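Long-range contacts in leucine-rich repeat protein (PDB 4ECN), which is of unknown function but, as an extracellular leucine-rich repeat protein with two DUF4458 domains, probably binds other proteins: residues 39-47 with 55-63; 128-136 with 242-250. All blocks are in the same frame, centred on the assembly; numbering follows the deposited sequence.

Interaction 1: residues 39-47 with 55-63; sequences SSAQKIKVV and VSQTLLLNA
The beta hairpin of strands 43-49 and 54-63 is held at its middle by Ile44 and Leu59, an antiparallel hydrogen-bonded pair. Ile44 N lies 2.9 Å from Leu59 O, and Leu59 N returns the bond to Ile44 O over the same length. The next such pair is joined by Val46 N to Gln57 O and Gln57 N to Val46 O, both weak at 3.3 Å. Beyond Lys43 the ladder ends on one link, Leu61 N to Gln42 O at 3.0 Å, the donor above the carbonyl plane. Gln42 and Lys43 both face Tyr93 in a classic beta bulge.

Leu61 CD1 meets CG2 of Ile44 at 3.6 Å, the two branched chains crossing at about a right angle, while its CD2 reaches CB of Ala41 (3.8 Å); Leu17 of strand 10-18 adds to this apolar cluster.

Lysine suits the other face, its methylenes lining the neighbouring strand: Lys43 runs extended alongside Leu60, CG to CD2 3.8 Å, and carries its NZ to a salt bridge with Asp97. Lys45 crosses Thr58 at a slant, CD to OG1 3.6 Å. This is an antiparallel hairpin bulged at the end of its ladder, consistent with the beta-sandwich architecture of the transthyretin clan.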
loop_
_atom_site.group_PDB
_atom_site.type_symbol
_atom_site.label_atom_id
_atom_site.label_comp_id
_atom_site.label_asym_id
_atom_site.label_seq_id
_atom_site.Cartn_x
_atom_site.Cartn_y
_atom_site.Cartn_z
ATOM N N SER A 39 -30.695 40.133 -31.784
ATOM C CA SER A 39 -32.003 40.368 -32.403
ATOM C C SER A 39 -31.927 41.467 -33.498
ATOM O O SER A 39 -32.850 42.265 -33.667
ATOM C CB SER A 39 -33.055 40.703 -31.349
ATOM O OG SER A 39 -33.233 39.608 -30.463
ATOM N N SER A 40 -30.831 41.446 -34.270
ATOM C CA SER A 40 -30.572 42.262 -35.464
ATOM C C SER A 40 -30.193 41.326 -36.598
ATOM O O SER A 40 -30.261 41.701 -37.772
ATOM C CB SER A 40 -29.488 43.307 -35.214
ATOM O OG SER A 40 -29.143 43.973 -36.420
ATOM N N ALA A 41 -29.798 40.086 -36.209
ATOM C CA ALA A 41 -29.376 38.976 -37.056
ATOM C C ALA A 41 -30.547 38.359 -37.817
ATOM O O ALA A 41 -31.627 38.157 -37.253
ATOM C CB ALA A 41 -28.705 37.907 -36.209
ATOM N N GLN A 42 -30.310 38.033 -39.095
ATOM C CA GLN A 42 -31.310 37.435 -39.973
ATOM C C GLN A 42 -30.666 36.349 -40.899
ATOM O O GLN A 42 -31.302 35.909 -41.860
ATOM C CB GLN A 42 -32.039 38.524 -40.791
ATOM C CG GLN A 42 -31.149 39.471 -41.600
ATOM C CD GLN A 42 -31.966 40.434 -42.427
ATOM O OE1 GLN A 42 -33.046 40.886 -42.026
ATOM N NE2 GLN A 42 -31.465 40.773 -43.607
ATOM N N LYS A 43 -29.441 35.880 -40.558
ATOM C CA LYS A 43 -28.666 34.829 -41.248
ATOM C C LYS A 43 -27.727 34.082 -40.272
ATOM O O LYS A 43 -27.489 34.553 -39.157
ATOM C CB LYS A 43 -27.831 35.407 -42.411
ATOM C CG LYS A 43 -28.536 35.480 -43.754
ATOM C CD LYS A 43 -27.611 36.067 -44.824
ATOM C CE LYS A 43 -28.242 36.150 -46.195
ATOM N NZ LYS A 43 -27.301 36.707 -47.203
ATOM N N ILE A 44 -27.217 32.910 -40.692
ATOM C CA ILE A 44 -26.270 32.087 -39.935
ATOM C C ILE A 44 -25.486 31.206 -40.922
ATOM O O ILE A 44 -26.062 30.657 -41.871
ATOM C CB ILE A 44 -26.923 31.239 -38.796
ATOM C CG1 ILE A 44 -25.851 30.658 -37.847
ATOM C CG2 ILE A 44 -27.890 30.150 -39.335
ATOM C CD1 ILE A 44 -26.358 30.009 -36.607
ATOM N N LYS A 45 -24.173 31.095 -40.702
ATOM C CA LYS A 45 -23.306 30.240 -41.506
ATOM C C LYS A 45 -22.711 29.226 -40.548
ATOM O O LYS A 45 -21.808 29.533 -39.770
ATOM C CB LYS A 45 -22.247 31.048 -42.301
ATOM C CG LYS A 45 -21.398 30.204 -43.283
ATOM C CD LYS A 45 -20.572 31.056 -44.277
ATOM C CE LYS A 45 -19.410 31.806 -43.661
ATOM N NZ LYS A 45 -18.906 32.893 -44.547
ATOM N N VAL A 46 -23.289 28.046 -40.540
ATOM C CA VAL A 46 -22.841 26.998 -39.649
ATOM C C VAL A 46 -21.738 26.198 -40.373
ATOM O O VAL A 46 -21.951 25.637 -41.457
ATOM C CB VAL A 46 -24.019 26.116 -39.155
ATOM C CG1 VAL A 46 -23.538 25.052 -38.184
ATOM C CG2 VAL A 46 -25.109 26.966 -38.504
ATOM N N VAL A 47 -20.550 26.194 -39.765
ATOM C CA VAL A 47 -19.374 25.481 -40.254
ATOM C C VAL A 47 -19.422 24.052 -39.670
ATOM O O VAL A 47 -19.514 23.883 -38.451
ATOM C CB VAL A 47 -18.068 26.251 -39.894
ATOM C CG1 VAL A 47 -16.820 25.473 -40.307
ATOM C CG2 VAL A 47 -18.062 27.639 -40.521
ATOM N N VAL A 55 -16.992 21.708 -44.676
ATOM C CA VAL A 55 -17.851 22.502 -45.555
ATOM C C VAL A 55 -18.937 23.237 -44.696
ATOM O O VAL A 55 -19.528 22.666 -43.770
ATOM C CB VAL A 55 -18.453 21.620 -46.699
ATOM C CG1 VAL A 55 -19.276 20.442 -46.174
ATOM C CG2 VAL A 55 -19.234 22.445 -47.720
ATOM N N SER A 56 -19.126 24.536 -45.009
ATOM C CA SER A 56 -20.062 25.465 -44.366
ATOM C C SER A 56 -21.240 25.794 -45.283
ATOM O O SER A 56 -21.116 25.682 -46.501
ATOM C CB SER A 56 -19.341 26.756 -43.975
ATOM O OG SER A 56 -18.797 27.445 -45.090
ATOM N N GLN A 57 -22.371 26.219 -44.706
ATOM C CA GLN A 57 -23.554 26.563 -45.484
ATOM C C GLN A 57 -24.288 27.727 -44.836
ATOM O O GLN A 57 -24.446 27.742 -43.618
ATOM C CB GLN A 57 -24.482 25.333 -45.618
ATOM C CG GLN A 57 -25.751 25.562 -46.455
ATOM C CD GLN A 57 -25.499 25.662 -47.934
ATOM O OE1 GLN A 57 -25.274 24.654 -48.611
ATOM N NE2 GLN A 57 -25.591 26.876 -48.475
ATOM N N THR A 58 -24.757 28.682 -45.648
ATOM C CA THR A 58 -25.493 29.844 -45.154
ATOM C C THR A 58 -27.010 29.565 -45.224
ATOM O O THR A 58 -27.513 29.046 -46.228
ATOM C CB THR A 58 -25.108 31.121 -45.932
ATOM O OG1 THR A 58 -23.681 31.234 -45.996
ATOM C CG2 THR A 58 -25.704 32.396 -45.313
ATOM N N LEU A 59 -27.716 29.912 -44.126
ATOM C CA LEU A 59 -29.167 29.798 -43.935
ATOM C C LEU A 59 -29.725 31.096 -43.368
ATOM O O LEU A 59 -28.983 31.866 -42.765
ATOM C CB LEU A 59 -29.523 28.618 -42.996
ATOM C CG LEU A 59 -29.261 27.206 -43.512
ATOM C CD1 LEU A 59 -29.109 26.235 -42.373
ATOM C CD2 LEU A 59 -30.323 26.753 -44.498
ATOM N N LEU A 60 -31.030 31.327 -43.539
ATOM C CA LEU A 60 -31.698 32.517 -43.013
ATOM C C LEU A 60 -32.319 32.232 -41.637
ATOM O O LEU A 60 -32.680 31.091 -41.329
ATOM C CB LEU A 60 -32.790 33.023 -43.988
ATOM C CG LEU A 60 -32.362 33.508 -45.379
ATOM C CD1 LEU A 60 -33.465 33.286 -46.395
ATOM C CD2 LEU A 60 -31.928 34.962 -45.358
ATOM N N LEU A 61 -32.443 33.288 -40.826
ATOM C CA LEU A 61 -33.059 33.272 -39.505
ATOM C C LEU A 61 -34.509 33.743 -39.580
ATOM O O LEU A 61 -34.799 34.786 -40.175
ATOM C CB LEU A 61 -32.263 34.171 -38.534
ATOM C CG LEU A 61 -31.238 33.538 -37.586
ATOM C CD1 LEU A 61 -30.240 32.697 -38.318
ATOM C CD2 LEU A 61 -30.501 34.606 -36.793
ATOM N N ASN A 62 -35.414 32.970 -38.985
ATOM C CA ASN A 62 -36.836 33.295 -38.880
ATOM C C ASN A 62 -37.099 33.706 -37.432
ATOM O O ASN A 62 -36.708 32.971 -36.515
ATOM C CB ASN A 62 -37.723 32.112 -39.327
ATOM C CG ASN A 62 -37.467 31.612 -40.733
ATOM O OD1 ASN A 62 -37.969 32.161 -41.724
ATOM N ND2 ASN A 62 -36.719 30.520 -40.843
ATOM N N ALA A 63 -37.703 34.887 -37.206
ATOM C CA ALA A 63 -37.933 35.348 -35.837
ATOM C C ALA A 63 -39.336 34.971 -35.325
ATOM O O ALA A 63 -40.334 35.117 -36.037
ATOM C CB ALA A 63 -37.731 36.851 -35.743
#

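Interaction 2: residues 128-136 with 242-250; sequences VPHGTVTFK and ESFTVIDNK
Phe244 meets Val133 and Phe135 where strand 244-246 passes over strand 130-136, their axes 7.8 Å apart. The strands run at 143°, and the side chains between them do the joining. The Phe244 ring crosses Val133 at about a right angle, CE2 to CG2 3.9 Å, and its CZ approaches CE1 of Phe135 obliquely. Val162 and Val218 close round the two rings, a dry place that suits large aromatics.

Two residues on, Val246 spreads its methyls along the partner strand: CG2 touches CG2 of Val133 at 3.5 Å, and CG1, anti to the backbone N (chi1 177°), lies over CA of Gly131. Glycine fits there because a CB would run into Val246 CG1 and the carbonyl oxygens of Ile247 and Lys250.

Ile247 starts a type II turn, its side chain turned from the contact and its O accepting Lys250 N. Asp248 follows, with CG anti to the backbone N (chi1 -176°), which carries OD1 to 3.3 Å from CB of Pro129. Replacing the aspartate by alanine is likely to cost Pro129 CB its contact with the carboxylate and leave that side of the proline less covered.

Asn249 has the positive phi that asparagine tolerates well and a type II turn needs at its third position. Its N-H bonds to His130 O (2.9 Å), while its side-chain OD1 accepts Ala102 N. Lys250 completes the grip: its O takes the N-H of Thr132 at 3.1 Å, from above the carbonyl plane. The chain then enters strand 251-259, parallel to 130-139. With apolar side chains packed between two strands and a type II turn leading from one of them into the next, the arrangement probably belongs to a beta sandwich.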
loop_
_atom_site.group_PDB
_atom_site.type_symbol
_atom_site.label_atom_id
_atom_site.label_comp_id
_atom_site.label_asym_id
_atom_site.label_seq_id
_atom_site.Cartn_x
_atom_site.Cartn_y
_atom_site.Cartn_z
ATOM N N VAL A 128 -18.954 34.152 -23.326
ATOM C CA VAL A 128 -17.544 34.439 -23.536
ATOM C C VAL A 128 -17.342 34.909 -24.977
ATOM O O VAL A 128 -17.598 34.142 -25.907
ATOM C CB VAL A 128 -16.626 33.231 -23.204
ATOM C CG1 VAL A 128 -15.158 33.654 -23.177
ATOM C CG2 VAL A 128 -17.016 32.559 -21.879
ATOM N N PRO A 129 -16.874 36.160 -25.186
ATOM C CA PRO A 129 -16.649 36.631 -26.553
ATOM C C PRO A 129 -15.487 35.889 -27.221
ATOM O O PRO A 129 -14.444 35.646 -26.604
ATOM C CB PRO A 129 -16.349 38.111 -26.364
ATOM C CG PRO A 129 -15.818 38.220 -25.001
ATOM C CD PRO A 129 -16.536 37.200 -24.197
ATOM N N HIS A 130 -15.716 35.474 -28.476
ATOM C CA HIS A 130 -14.768 34.744 -29.301
ATOM C C HIS A 130 -14.479 35.481 -30.576
ATOM O O HIS A 130 -15.300 36.271 -31.047
ATOM C CB HIS A 130 -15.326 33.352 -29.640
ATOM C CG HIS A 130 -15.260 32.365 -28.518
ATOM N ND1 HIS A 130 -16.041 32.506 -27.383
ATOM C CD2 HIS A 130 -14.549 31.217 -28.418
ATOM C CE1 HIS A 130 -15.753 31.466 -26.613
ATOM N NE2 HIS A 130 -14.865 30.656 -27.196
ATOM N N GLY A 131 -13.308 35.201 -31.125
ATOM C CA GLY A 131 -12.834 35.667 -32.419
ATOM C C GLY A 131 -12.405 34.433 -33.191
ATOM O O GLY A 131 -12.591 33.314 -32.689
ATOM N N THR A 132 -11.844 34.597 -34.411
ATOM C CA THR A 132 -11.395 33.438 -35.202
ATOM C C THR A 132 -9.905 33.615 -35.583
ATOM O O THR A 132 -9.391 34.731 -35.548
ATOM C CB THR A 132 -12.289 33.172 -36.422
ATOM O OG1 THR A 132 -12.410 34.355 -37.204
ATOM C CG2 THR A 132 -13.677 32.664 -36.023
ATOM N N VAL A 133 -9.201 32.498 -35.869
ATOM C CA VAL A 133 -7.755 32.500 -36.132
ATOM C C VAL A 133 -7.375 31.519 -37.239
ATOM O O VAL A 133 -7.975 30.453 -37.366
ATOM C CB VAL A 133 -6.979 32.145 -34.816
ATOM C CG1 VAL A 133 -5.580 31.598 -35.082
ATOM C CG2 VAL A 133 -6.895 33.349 -33.888
ATOM N N THR A 134 -6.327 31.880 -37.996
ATOM C CA THR A 134 -5.670 31.050 -39.002
ATOM C C THR A 134 -4.198 31.026 -38.663
ATOM O O THR A 134 -3.661 32.025 -38.171
ATOM C CB THR A 134 -5.924 31.519 -40.436
ATOM O OG1 THR A 134 -5.510 32.885 -40.556
ATOM C CG2 THR A 134 -7.364 31.336 -40.869
ATOM N N PHE A 135 -3.540 29.900 -38.925
ATOM C CA PHE A 135 -2.126 29.740 -38.612
ATOM C C PHE A 135 -1.270 29.780 -39.868
ATOM O O PHE A 135 -1.749 29.506 -40.975
ATOM C CB PHE A 135 -1.901 28.422 -37.850
ATOM C CG PHE A 135 -2.650 28.425 -36.541
ATOM C CD1 PHE A 135 -2.084 28.982 -35.400
ATOM C CD2 PHE A 135 -3.962 27.968 -36.470
ATOM C CE1 PHE A 135 -2.800 29.042 -34.208
ATOM C CE2 PHE A 135 -4.672 28.024 -35.272
ATOM C CZ PHE A 135 -4.082 28.545 -34.152
ATOM N N LYS A 136 -0.008 30.163 -39.674
ATOM C CA LYS A 136 1.023 30.244 -40.686
ATOM C C LYS A 136 2.248 29.556 -40.126
ATOM O O LYS A 136 2.878 30.047 -39.169
ATOM C CB LYS A 136 1.279 31.702 -41.071
ATOM C CG LYS A 136 2.389 31.946 -42.084
ATOM C CD LYS A 136 2.803 33.419 -42.002
ATOM C CE LYS A 136 3.888 33.852 -42.955
ATOM N NZ LYS A 136 3.393 33.909 -44.351
ATOM N N GLU A 242 5.425 33.330 -31.859
ATOM C CA GLU A 242 5.233 34.773 -31.729
ATOM C C GLU A 242 3.789 35.065 -31.310
ATOM O O GLU A 242 2.855 34.455 -31.831
ATOM C CB GLU A 242 5.604 35.483 -33.032
ATOM C CG GLU A 242 7.100 35.528 -33.268
ATOM C CD GLU A 242 7.841 36.432 -32.306
ATOM O OE1 GLU A 242 7.636 37.668 -32.365
ATOM O OE2 GLU A 242 8.625 35.900 -31.486
ATOM N N SER A 243 3.638 35.951 -30.311
ATOM C CA SER A 243 2.373 36.340 -29.686
ATOM C C SER A 243 1.392 36.912 -30.691
ATOM O O SER A 243 1.763 37.726 -31.530
ATOM C CB SER A 243 2.617 37.364 -28.587
ATOM O OG SER A 243 3.883 37.148 -27.983
ATOM N N PHE A 244 0.159 36.439 -30.632
ATOM C CA PHE A 244 -0.913 36.914 -31.478
ATOM C C PHE A 244 -2.076 37.287 -30.589
ATOM O O PHE A 244 -2.155 36.815 -29.450
ATOM C CB PHE A 244 -1.294 35.888 -32.544
ATOM C CG PHE A 244 -1.828 34.561 -32.060
ATOM C CD1 PHE A 244 -0.966 33.506 -31.776
ATOM C CD2 PHE A 244 -3.199 34.331 -31.981
ATOM C CE1 PHE A 244 -1.464 32.265 -31.385
ATOM C CE2 PHE A 244 -3.696 33.082 -31.595
ATOM C CZ PHE A 244 -2.827 32.055 -31.319
ATOM N N THR A 245 -2.959 38.155 -31.075
ATOM C CA THR A 245 -4.077 38.602 -30.258
ATOM C C THR A 245 -5.386 38.335 -31.017
ATOM O O THR A 245 -5.460 38.590 -32.218
ATOM C CB THR A 245 -3.871 40.090 -29.903
ATOM O OG1 THR A 245 -2.543 40.281 -29.384
ATOM C CG2 THR A 245 -4.910 40.623 -28.924
ATOM N N VAL A 246 -6.405 37.805 -30.303
ATOM C CA VAL A 246 -7.741 37.522 -30.836
ATOM C C VAL A 246 -8.683 38.645 -30.397
ATOM O O VAL A 246 -8.721 38.996 -29.212
ATOM C CB VAL A 246 -8.259 36.130 -30.396
ATOM C CG1 VAL A 246 -9.675 35.882 -30.883
ATOM C CG2 VAL A 246 -7.333 35.016 -30.866
ATOM N N ILE A 247 -9.431 39.207 -31.361
ATOM C CA ILE A 247 -10.387 40.294 -31.125
ATOM C C ILE A 247 -11.788 39.748 -31.282
ATOM O O ILE A 247 -12.016 38.964 -32.200
ATOM C CB ILE A 247 -10.126 41.504 -32.086
ATOM C CG1 ILE A 247 -8.630 41.941 -32.161
ATOM C CG2 ILE A 247 -11.067 42.683 -31.819
ATOM C CD1 ILE A 247 -7.936 42.334 -30.854
ATOM N N ASP A 248 -12.725 40.192 -30.423
ATOM C CA ASP A 248 -14.136 39.789 -30.425
ATOM C C ASP A 248 -14.800 39.992 -31.802
ATOM O O ASP A 248 -14.714 41.079 -32.393
ATOM C CB ASP A 248 -14.931 40.576 -29.356
ATOM C CG ASP A 248 -16.406 40.200 -29.184
ATOM O OD1 ASP A 248 -16.779 39.048 -29.529
ATOM O OD2 ASP A 248 -17.163 41.014 -28.610
ATOM N N ASN A 249 -15.442 38.903 -32.304
ATOM C CA ASN A 249 -16.212 38.758 -33.559
ATOM C C ASN A 249 -15.378 39.181 -34.815
ATOM O O ASN A 249 -15.952 39.399 -35.889
ATOM C CB ASN A 249 -17.543 39.550 -33.482
ATOM C CG ASN A 249 -18.476 39.115 -32.337
ATOM O OD1 ASN A 249 -18.399 37.994 -31.785
ATOM N ND2 ASN A 249 -19.396 39.998 -31.953
ATOM N N LYS A 250 -14.026 39.169 -34.687
ATOM C CA LYS A 250 -13.048 39.486 -35.733
ATOM C C LYS A 250 -12.040 38.332 -35.922
ATOM O O LYS A 250 -11.748 37.609 -34.969
ATOM C CB LYS A 250 -12.288 40.798 -35.413
ATOM C CG LYS A 250 -13.154 42.060 -35.305
ATOM C CD LYS A 250 -13.773 42.494 -36.636
ATOM C CE LYS A 250 -14.690 43.682 -36.486
ATOM N NZ LYS A 250 -15.166 44.187 -37.805
#

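Interactions 1 and 2 lie in successive DUF4458 domains, their centres 21 Å apart and their nearest atoms about 8 Å apart, so they do not touch. The first joins neighbours in one sheet through backbone bonds; the second joins crossing strands through side chains and a turn. A bridge between the domains comes from that turn: Asn249 bonds to the backbone of Ala102 on strand 99-104, which pairs with strand 83-93, itself the other neighbour of strand 43-49. Both contacts lie on the same side of the centre of the elongated chain, their own centres 59 and 49 Å from it. Neither supplies a ligand to the sodium ion, which is bound by Gln314 and Val317.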